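Local coordinates for protein (toxin) (Ustilago maydis, PDB 1KP6) that kills sensitive fungal cells of the same or related species, its alpha subunit recognising cellular receptors before the beta subunit joins in, at residues 15-20 against 73-78. Residues are numbered along the deposited sequence; the frame is centred on the assembly and turned at random.
Sequences ECWCTA and SCRSLS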
ATOM      1  N   GLU A  15      -4.951  -1.914  -3.316  1.00 10.60           N
ATOM      2  CA  GLU A  15      -3.566  -1.828  -3.761  1.00 11.45           C
ATOM      3  C   GLU A  15      -3.257  -0.338  -3.691  1.00 11.25           C
ATOM      4  O   GLU A  15      -3.859   0.455  -4.425  1.00 11.63           O
ATOM      5  CB  GLU A  15      -3.412  -2.340  -5.195  1.00 11.81           C
ATOM      6  CG  GLU A  15      -2.019  -2.151  -5.791  1.00 12.64           C
ATOM      7  CD  GLU A  15      -1.762  -3.044  -6.990  1.00 14.26           C
ATOM      8  OE1 GLU A  15      -2.620  -3.891  -7.316  1.00 14.51           O
ATOM      9  OE2 GLU A  15      -0.686  -2.935  -7.600  1.00 12.84           O
ATOM     10  N   CYS A  16      -2.352   0.046  -2.798  1.00 10.59           N
ATOM     11  CA  CYS A  16      -2.007   1.454  -2.617  1.00 10.65           C
ATOM     12  C   CYS A  16      -0.512   1.761  -2.704  1.00 11.22           C
ATOM     13  O   CYS A  16       0.324   0.864  -2.540  1.00 11.33           O
ATOM     14  CB  CYS A  16      -2.518   1.931  -1.253  1.00 10.89           C
ATOM     15  SG  CYS A  16      -4.288   1.673  -0.906  1.00 11.50           S
ATOM     16  N   TRP A  17      -0.178   3.041  -2.897  1.00  8.71           N
ATOM     17  CA  TRP A  17       1.213   3.478  -2.965  1.00  8.96           C
ATOM     18  C   TRP A  17       1.305   4.977  -2.736  1.00  9.83           C
ATOM     19  O   TRP A  17       0.327   5.710  -2.953  1.00  8.75           O
ATOM     20  CB  TRP A  17       1.855   3.112  -4.314  1.00  8.98           C
ATOM     21  CG  TRP A  17       1.186   3.710  -5.527  1.00 12.32           C
ATOM     22  CD1 TRP A  17       1.537   4.867  -6.173  1.00 11.35           C
ATOM     23  CD2 TRP A  17       0.055   3.180  -6.234  1.00 13.26           C
ATOM     24  NE1 TRP A  17       0.689   5.091  -7.231  1.00 14.82           N
ATOM     25  CE2 TRP A  17      -0.228   4.073  -7.296  1.00 14.91           C
ATOM     26  CE3 TRP A  17      -0.747   2.038  -6.077  1.00 11.72           C
ATOM     27  CZ2 TRP A  17      -1.281   3.858  -8.196  1.00 14.30           C
ATOM     28  CZ3 TRP A  17      -1.796   1.826  -6.973  1.00 13.02           C
ATOM     29  CH2 TRP A  17      -2.050   2.733  -8.017  1.00 13.88           C
ATOM     30  N   CYS A  18       2.453   5.420  -2.234  1.00  9.80           N
ATOM     31  CA  CYS A  18       2.684   6.848  -2.008  1.00  8.99           C
ATOM     32  C   CYS A  18       3.120   7.455  -3.333  1.00 10.52           C
ATOM     33  O   CYS A  18       3.812   6.797  -4.120  1.00  9.30           O
ATOM     34  CB  CYS A  18       3.793   7.089  -0.986  1.00  9.34           C
ATOM     35  SG  CYS A  18       3.556   6.350   0.662  1.00 10.88           S
ATOM     36  N   THR A  19       2.730   8.710  -3.561  1.00 10.63           N
ATOM     37  CA  THR A  19       3.072   9.439  -4.784  1.00 11.01           C
ATOM     38  C   THR A  19       3.667  10.789  -4.428  1.00 10.59           C
ATOM     39  O   THR A  19       3.352  11.372  -3.386  1.00  9.89           O
ATOM     40  CB  THR A  19       1.827   9.690  -5.662  1.00 11.98           C
ATOM     41  OG1 THR A  19       0.832  10.351  -4.879  1.00 15.70           O
ATOM     42  CG2 THR A  19       1.260   8.380  -6.204  1.00 11.71           C
ATOM     43  N   ALA A  20       4.541  11.272  -5.294  1.00 11.14           N
ATOM     44  CA  ALA A  20       5.196  12.556  -5.103  1.00 12.53           C
ATOM     45  C   ALA A  20       4.266  13.732  -5.386  1.00 14.64           C
ATOM     46  O   ALA A  20       3.454  13.687  -6.318  1.00 15.10           O
ATOM     47  CB  ALA A  20       6.388  12.640  -6.007  1.00 11.78           C
ATOM     48  N   SER A  73      -2.277   6.977  -3.551  1.00 12.35           N
ATOM     49  CA  SER A  73      -3.208   6.533  -4.582  1.00 12.70           C
ATOM     50  C   SER A  73      -3.548   5.093  -4.282  1.00 11.99           C
ATOM     51  O   SER A  73      -2.680   4.327  -3.856  1.00 11.39           O
ATOM     52  CB  SER A  73      -2.575   6.590  -5.964  1.00 12.07           C
ATOM     53  OG  SER A  73      -2.439   7.922  -6.396  1.00 13.38           O
ATOM     54  N   CYS A  74      -4.809   4.726  -4.447  1.00 11.67           N
ATOM     55  CA  CYS A  74      -5.207   3.346  -4.226  1.00 12.65           C
ATOM     56  C   CYS A  74      -6.098   2.884  -5.357  1.00 14.66           C
ATOM     57  O   CYS A  74      -6.759   3.698  -6.004  1.00 16.37           O
ATOM     58  CB  CYS A  74      -5.995   3.184  -2.924  1.00 12.42           C
ATOM     59  SG  CYS A  74      -5.111   3.468  -1.360  1.00 12.68           S
ATOM     60  N   ARG A  75      -6.114   1.572  -5.577  1.00 17.14           N
ATOM     61  CA  ARG A  75      -6.963   0.925  -6.577  1.00 18.57           C
ATOM     62  C   ARG A  75      -7.810  -0.077  -5.796  1.00 17.00           C
ATOM     63  O   ARG A  75      -7.288  -0.807  -4.953  1.00 14.03           O
ATOM     64  CB  ARG A  75      -6.152   0.111  -7.594  1.00 23.68           C
ATOM     65  CG  ARG A  75      -5.195   0.865  -8.503  1.00 33.05           C
ATOM     66  CD  ARG A  75      -4.617  -0.109  -9.549  1.00 41.70           C
ATOM     67  NE  ARG A  75      -3.478   0.430 -10.303  1.00 50.27           N
ATOM     68  CZ  ARG A  75      -2.304  -0.193 -10.449  1.00 52.63           C
ATOM     69  NH1 ARG A  75      -2.098  -1.379  -9.883  1.00 54.07           N
ATOM     70  NH2 ARG A  75      -1.325   0.375 -11.154  1.00 54.18           N
ATOM     71  N   SER A  76      -9.115  -0.077  -6.025  1.00 16.20           N
ATOM     72  CA  SER A  76      -9.972  -1.047  -5.370  1.00 18.00           C
ATOM     73  C   SER A  76      -9.887  -2.304  -6.232  1.00 19.44           C
ATOM     74  O   SER A  76     -10.031  -2.228  -7.452  1.00 19.05           O
ATOM     75  CB  SER A  76     -11.406  -0.553  -5.333  1.00 17.92           C
ATOM     76  OG  SER A  76     -12.254  -1.590  -4.887  1.00 22.72           O
ATOM     77  N   LEU A  77      -9.611  -3.449  -5.621  1.00 20.00           N
ATOM     78  CA  LEU A  77      -9.508  -4.691  -6.379  1.00 23.29           C
ATOM     79  C   LEU A  77     -10.885  -5.347  -6.414  1.00 28.55           C
ATOM     80  O   LEU A  77     -11.155  -6.337  -5.738  1.00 28.66           O
ATOM     81  CB  LEU A  77      -8.457  -5.601  -5.761  1.00 20.38           C
ATOM     82  CG  LEU A  77      -7.097  -4.913  -5.603  1.00 18.87           C
ATOM     83  CD1 LEU A  77      -6.098  -5.929  -5.081  1.00 18.88           C
ATOM     84  CD2 LEU A  77      -6.620  -4.277  -6.915  1.00 18.71           C
ATOM     85  N   SER A  78     -11.752  -4.752  -7.223  1.00 34.97           N
ATOM     86  CA  SER A  78     -13.139  -5.176  -7.382  1.00 38.70           C
ATOM     87  C   SER A  78     -13.448  -6.291  -8.386  1.00 41.82           C
ATOM     88  O   SER A  78     -12.962  -6.291  -9.535  1.00 41.70           O
ATOM     89  CB  SER A  78     -13.993  -3.945  -7.717  1.00 39.27           C
ATOM     90  OG  SER A  78     -13.378  -3.163  -8.739  1.00 38.62           O
TER
HETATM   91  O   HOH W   1      -1.871  10.438  -5.516  1.00 30.27           O
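Glu15, Cys16 and Trp17 pair antiparallel with Arg75, Cys74 and Ser73, joining a central strand of the alpha subunit's four-stranded antiparallel sheet to strand 71-76 at one edge of the sheet. Four backbone hydrogen bonds tie the two hydrogen-bonded pairs, Glu15 with Arg75 and Trp17 with Ser73. Between them, at the non-hydrogen-bonded pair, the facing cysteines are close enough for a cross-strand disulfide, Cys16 SG to Cys74 SG 2.0 Å, with a chi3 of 107°. This bond lies on the sheet face covered by helix 58-67, where Cys16 meets Phe61 and both cysteines touch Arg58.

The other face carries Glu15, Trp17, Ser73 and Arg75. The short Ser73 side chain sets its CB over the face of the indole's five-membered ring in a CH-pi contact, 3.7 Å from Trp17 CE2. Arg75, extended from CG to NE, brings its guanidinium to the six-membered end, so that Trp17 CH2 lies over one guanidinium face, 3.5 Å from Arg75 NE; the indole and guanidinium planes are 59° apart. Glu15 runs alongside Arg75, and its OE2 is also hydrogen-bonded to ND1 of His50, which stacks on Trp17. Glu15 OE2 lies 3.1 Å from Arg75 NH1 in a salt bridge, the carboxylate and guanidinium planes turned 70° apart.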